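Local coordinates for protein DnaJ homolog subfamily C member 27-A (Xenopus laevis, PDB 6JMG) that binds GTP with magnesium as a Rab-family small GTPase that also carries a DnaJ domain, and may take part in regulating the MEK/ERK pathway, at residues K135-K140 / E162-S167; K34-K39 / E169-M174. All blocks are in the same frame, centred on the assembly; numbering follows the deposited sequence.

Contact 1 of 2, residues K135-K140 / E162-S167. With GTP (guanosine-5'-triphosphate), chain C.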
# COMPACT_ATOMS: atom_id res chain seq x y z
N LYS A 135 -6.97 -16.44 12.86
CA LYS A 135 -7.59 -17.18 13.97
C LYS A 135 -9.05 -17.54 13.69
O LYS A 135 -9.86 -17.62 14.61
CB LYS A 135 -7.49 -16.43 15.30
CG LYS A 135 -6.11 -15.93 15.66
CD LYS A 135 -6.04 -15.60 17.13
CE LYS A 135 -4.64 -15.20 17.52
NZ LYS A 135 -4.62 -14.49 18.81
N ILE A 136 -9.38 -17.80 12.42
CA ILE A 136 -10.72 -18.23 12.04
C ILE A 136 -11.08 -19.57 12.68
O ILE A 136 -12.26 -19.94 12.72
CB ILE A 136 -10.84 -18.30 10.51
CG1 ILE A 136 -9.77 -19.20 9.90
CG2 ILE A 136 -10.74 -16.92 9.90
CD1 ILE A 136 -9.86 -19.26 8.37
N ASP A 137 -10.09 -20.32 13.16
CA ASP A 137 -10.32 -21.61 13.81
C ASP A 137 -10.91 -21.48 15.20
O ASP A 137 -11.41 -22.48 15.74
CB ASP A 137 -9.00 -22.37 13.92
CG ASP A 137 -8.01 -21.66 14.84
OD1 ASP A 137 -7.32 -20.72 14.37
OD2 ASP A 137 -7.93 -22.04 16.03
N SER A 138 -10.85 -20.31 15.82
CA SER A 138 -11.21 -20.24 17.23
C SER A 138 -12.73 -20.33 17.40
O SER A 138 -13.50 -19.81 16.59
CB SER A 138 -10.68 -18.96 17.86
OG SER A 138 -11.53 -18.57 18.91
N THR A 139 -13.14 -21.09 18.42
CA THR A 139 -14.56 -21.20 18.77
C THR A 139 -15.13 -19.85 19.21
O THR A 139 -16.34 -19.62 19.06
CB THR A 139 -14.76 -22.23 19.88
OG1 THR A 139 -13.70 -22.12 20.84
CG2 THR A 139 -14.75 -23.62 19.29
N LYS A 140 -14.28 -18.98 19.77
CA LYS A 140 -14.72 -17.71 20.34
C LYS A 140 -15.51 -16.88 19.34
O LYS A 140 -15.29 -16.96 18.13
CB LYS A 140 -13.51 -16.92 20.85
CG LYS A 140 -13.80 -15.75 21.83
CD LYS A 140 -14.10 -14.40 21.13
CE LYS A 140 -14.30 -13.24 22.13
NZ LYS A 140 -15.49 -12.39 21.78
N GLU A 162 -8.51 -15.23 4.75
CA GLU A 162 -8.85 -15.79 6.03
C GLU A 162 -7.84 -16.89 6.32
O GLU A 162 -7.53 -17.70 5.44
CB GLU A 162 -10.28 -16.34 5.98
CG GLU A 162 -11.27 -15.24 5.66
CD GLU A 162 -12.53 -15.36 6.45
OE1 GLU A 162 -12.97 -14.32 6.99
OE2 GLU A 162 -13.07 -16.49 6.51
N THR A 163 -7.27 -16.85 7.52
CA THR A 163 -6.15 -17.72 7.83
C THR A 163 -6.28 -18.22 9.26
O THR A 163 -6.93 -17.60 10.11
CB THR A 163 -4.77 -17.04 7.70
OG1 THR A 163 -4.71 -15.89 8.54
CG2 THR A 163 -4.47 -16.67 6.27
N SER A 164 -5.59 -19.33 9.50
CA SER A 164 -5.35 -19.83 10.84
C SER A 164 -3.95 -20.41 10.85
O SER A 164 -3.66 -21.37 10.13
CB SER A 164 -6.37 -20.90 11.26
OG SER A 164 -5.96 -21.58 12.44
N ALA A 165 -3.10 -19.84 11.68
CA ALA A 165 -1.78 -20.44 11.86
C ALA A 165 -1.88 -21.75 12.62
O ALA A 165 -1.00 -22.61 12.48
CB ALA A 165 -0.85 -19.47 12.58
N GLN A 166 -2.96 -21.93 13.40
CA GLN A 166 -3.12 -23.15 14.18
C GLN A 166 -3.53 -24.31 13.30
O GLN A 166 -2.94 -25.39 13.37
CB GLN A 166 -4.14 -22.92 15.29
CG GLN A 166 -4.30 -24.08 16.26
CD GLN A 166 -5.35 -25.06 15.80
OE1 GLN A 166 -6.35 -24.66 15.19
NE2 GLN A 166 -5.13 -26.34 16.08
N SER A 167 -4.51 -24.10 12.43
CA SER A 167 -5.02 -25.14 11.55
C SER A 167 -4.26 -25.23 10.23
O SER A 167 -4.32 -26.28 9.57
CB SER A 167 -6.49 -24.88 11.24
OG SER A 167 -6.62 -24.03 10.11
PG GTP C . 3.53 -9.92 18.93
O1G GTP C . 4.84 -10.41 18.36
O2G GTP C . 3.07 -8.64 18.26
O3G GTP C . 3.70 -9.66 20.42
O3B GTP C . 2.31 -10.95 18.68
PB GTP C . 2.13 -11.81 17.33
O1B GTP C . 1.31 -11.06 16.31
O2B GTP C . 3.43 -12.24 16.68
O3A GTP C . 1.25 -13.05 17.82
PA GTP C . 1.83 -14.55 17.89
O1A GTP C . 2.19 -15.09 16.52
O2A GTP C . 3.00 -14.65 18.81
O5' GTP C . 0.55 -15.27 18.52
C5' GTP C . -0.01 -14.78 19.71
C4' GTP C . -0.74 -15.94 20.38
O4' GTP C . -1.83 -16.28 19.56
C3' GTP C . 0.07 -17.20 20.53
O3' GTP C . -0.38 -17.75 21.73
C2' GTP C . -0.37 -18.12 19.42
O2' GTP C . -0.42 -19.48 19.77
C1' GTP C . -1.78 -17.66 19.21
N9 GTP C . -2.19 -17.81 17.81
C8 GTP C . -1.55 -17.30 16.70
N7 GTP C . -2.29 -17.63 15.61
C5 GTP C . -3.38 -18.33 16.01
C6 GTP C . -4.43 -18.88 15.31
O6 GTP C . -4.50 -18.80 14.08
N1 GTP C . -5.44 -19.53 16.00
C2 GTP C . -5.39 -19.63 17.37
N2 GTP C . -6.37 -20.27 18.00
N3 GTP C . -4.33 -19.07 18.07
C4 GTP C . -3.34 -18.44 17.39
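Ser164 OG is gripped from both segments: it donates to Asp137 OD1 at 2.5 Å and accepts the backbone N-H of Ser167 at 2.9 Å in a nearly straight bond (170°), closing an ST motif, while the N-H of Gln166 adds a weak third bond. The hydroxyl reaches OD1 from above the carboxylate plane, 54° out of it. This second-shell bond steadies a carboxylate whose two oxygens read the guanine base. GTP N1 donates to Asp137 OD1 at 2.8 Å, and GTP N2 to Asp137 OD2 at 3.1 Å. With CG set between the backbone N and carbonyl carbon (chi1 65°), the carboxylate faces base and serine together. At the other end of this guanine edge, Ala165 N gives GTP O6 a weak bond. These are the NKxD and SA motifs of small GTPases, the loops after two neighbouring parallel strands that select guanine. Were Asp137 replaced by an alanine, N1 and N2 of the base would probably lose their acceptors and Ser164 OG its carboxylate mate, and the choice of guanine would suffer. Lys135, extended beyond CG, runs its methylenes over the base, CG lying 3.4 Å from GTP C6; its NZ bonds to Glu26 O and only weakly to the ribose O4'. Next to the base pocket Ile136 leans across the end of strand 159-163: its CG1 comes 3.3 Å from Thr163 O, its CD1 3.8 Å from Glu162 CB, and its backbone N sends a weak bond to Thr163 O. The Glu162 carboxylate turns to a salt bridge with Arg142.

Contact 2 of 2, residues K34-K39 / E169-M174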
# COMPACT_ATOMS: atom_id res chain seq x y z
N LYS A 34 5.96 -18.44 10.96
CA LYS A 34 6.63 -19.69 11.29
C LYS A 34 5.82 -20.91 10.85
O LYS A 34 6.43 -21.95 10.57
CB LYS A 34 6.86 -19.75 12.81
CG LYS A 34 7.95 -18.84 13.29
CD LYS A 34 8.11 -18.90 14.79
CE LYS A 34 9.49 -18.38 15.19
NZ LYS A 34 9.46 -17.66 16.49
N ARG A 35 4.49 -20.77 10.68
CA ARG A 35 3.69 -21.87 10.15
C ARG A 35 4.09 -22.20 8.71
O ARG A 35 4.33 -23.37 8.38
CB ARG A 35 2.21 -21.53 10.24
CG ARG A 35 1.23 -22.58 9.66
CD ARG A 35 1.29 -23.90 10.41
NE ARG A 35 0.51 -24.94 9.75
CZ ARG A 35 -0.48 -25.62 10.33
NH1 ARG A 35 -0.81 -25.37 11.60
NH2 ARG A 35 -1.13 -26.55 9.63
N TYR A 36 4.24 -21.19 7.87
CA TYR A 36 4.56 -21.46 6.47
C TYR A 36 6.06 -21.66 6.24
O TYR A 36 6.45 -22.53 5.45
CB TYR A 36 4.02 -20.34 5.59
CG TYR A 36 4.34 -20.50 4.13
CD1 TYR A 36 3.53 -21.25 3.30
CD2 TYR A 36 5.46 -19.90 3.58
CE1 TYR A 36 3.83 -21.39 1.95
CE2 TYR A 36 5.76 -20.04 2.26
CZ TYR A 36 4.95 -20.77 1.44
OH TYR A 36 5.28 -20.88 0.10
N CYS A 37 6.93 -20.96 6.96
CA CYS A 37 8.35 -21.05 6.60
C CYS A 37 9.09 -22.11 7.38
O CYS A 37 10.05 -22.68 6.85
CB CYS A 37 9.10 -19.74 6.92
SG CYS A 37 8.41 -18.22 6.36
N GLU A 38 8.65 -22.40 8.60
CA GLU A 38 9.31 -23.38 9.45
C GLU A 38 8.43 -24.58 9.77
O GLU A 38 8.86 -25.46 10.53
CB GLU A 38 9.82 -22.69 10.72
CG GLU A 38 11.22 -22.09 10.51
CD GLU A 38 11.63 -21.08 11.58
OE1 GLU A 38 10.85 -20.85 12.54
OE2 GLU A 38 12.74 -20.51 11.46
N LYS A 39 7.25 -24.66 9.17
CA LYS A 39 6.30 -25.75 9.33
C LYS A 39 6.13 -26.15 10.80
O LYS A 39 6.28 -27.32 11.18
CB LYS A 39 6.73 -26.95 8.48
CG LYS A 39 7.08 -26.63 7.01
CD LYS A 39 5.84 -26.71 6.10
CE LYS A 39 5.63 -25.45 5.21
NZ LYS A 39 4.20 -25.24 4.71
N GLU A 169 -5.23 -23.43 7.68
CA GLU A 169 -6.17 -22.95 6.66
C GLU A 169 -5.76 -21.58 6.15
O GLU A 169 -5.45 -20.68 6.94
CB GLU A 169 -7.57 -22.88 7.26
CG GLU A 169 -8.71 -22.67 6.28
CD GLU A 169 -10.06 -22.56 7.00
OE1 GLU A 169 -10.12 -22.95 8.19
OE2 GLU A 169 -11.05 -22.10 6.39
N GLY A 170 -5.77 -21.42 4.82
CA GLY A 170 -5.47 -20.15 4.18
C GLY A 170 -4.00 -19.77 4.14
O GLY A 170 -3.64 -18.81 3.43
N ILE A 171 -3.13 -20.48 4.86
CA ILE A 171 -1.76 -20.02 5.02
C ILE A 171 -1.00 -20.16 3.71
O ILE A 171 -0.39 -19.20 3.21
CB ILE A 171 -1.08 -20.80 6.17
CG1 ILE A 171 -1.72 -20.45 7.52
CG2 ILE A 171 0.42 -20.51 6.22
CD1 ILE A 171 -1.43 -19.04 8.00
N ASN A 172 -1.04 -21.35 3.12
CA ASN A 172 -0.33 -21.61 1.88
C ASN A 172 -0.89 -20.79 0.73
O ASN A 172 -0.14 -20.35 -0.15
CB ASN A 172 -0.35 -23.10 1.57
CG ASN A 172 0.39 -23.90 2.63
OD1 ASN A 172 -0.08 -24.03 3.76
ND2 ASN A 172 1.55 -24.41 2.28
N GLU A 173 -2.21 -20.59 0.72
CA GLU A 173 -2.83 -19.83 -0.36
C GLU A 173 -2.45 -18.37 -0.27
O GLU A 173 -2.09 -17.75 -1.28
CB GLU A 173 -4.35 -20.02 -0.31
CG GLU A 173 -4.82 -21.47 -0.48
CD GLU A 173 -4.68 -22.35 0.77
OE1 GLU A 173 -4.23 -21.87 1.83
OE2 GLU A 173 -5.02 -23.54 0.70
N MET A 174 -2.44 -17.82 0.95
CA MET A 174 -2.02 -16.43 1.16
C MET A 174 -0.58 -16.23 0.70
O MET A 174 -0.30 -15.35 -0.11
CB MET A 174 -2.16 -16.06 2.65
CG MET A 174 -1.70 -14.63 3.02
SD MET A 174 0.06 -14.37 3.30
CE MET A 174 0.18 -15.12 4.91
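The Tyr36 ring presents its CD1-CE1 edge to the side-chain amide of Asn172, whose ND2 lies near the ring plane, 3.8 Å from Tyr36 CE1. Ring and amide planes stand 68° apart, so the two groups meet at a steep tilt rather than stacking. The ring's stacking partner is Phe175, one turn further along helix 171-187 from Ile171. Tyr36 CG sits anti to the backbone N (chi1 178°), which swings the ring out toward the first turn of that helix. Ile171 fills the angle at the base of the ring: its CG2 branch comes 3.7 Å from Tyr36 CB and approaches the ring itself obliquely. The same methyl also reaches Arg35 CG at 4.1 Å, so one branch wedges between two successive residues of helix 29-38. Arg35 and Ile171 cross at about a right angle; beyond the methylenes the guanidinium leaves this apolar patch, and its NH1 bonds to the backbone O of Gln166. On the exposed rim Lys39, just past the helix and with positive phi, bends its chain back until NZ is 3.7 Å from Asn172 ND2. Both groups are donors, and their approach is a loose one. Gly170 takes the N-cap position of helix 171-187, and its O accepts from Met174 N at 2.9 Å in the first turn. Ile171 and Met174 also touch Ile32, extending the packing along the helix that follows the P-loop. Such pairing of the first and last helices of the GTPase domain on one side of the central sheet is characteristic of the Ras-like fold.

From the N terminus the chain first passes through 34-39 on helix 29-38, then runs through most of the sheet before reaching 135-140. Helix 146-154 and edge strand 159-163 follow, and 162-167 returns to 135-140, so contact 1 closes a short loop of 21 residues. Only then does 169-174 come back to helix 29-38, closing the 129-residue loop of contact 2, inside which contact 1 is nested. The two centres lie about 12 Å apart. Ser164 N and Glu169 O, 2.9 Å apart, probably form a hydrogen bond joining the base-binding loop to the residues that lead into helix 171-187. Together the contacts tie the guanine pocket to the paired helices 29-38 and 171-187.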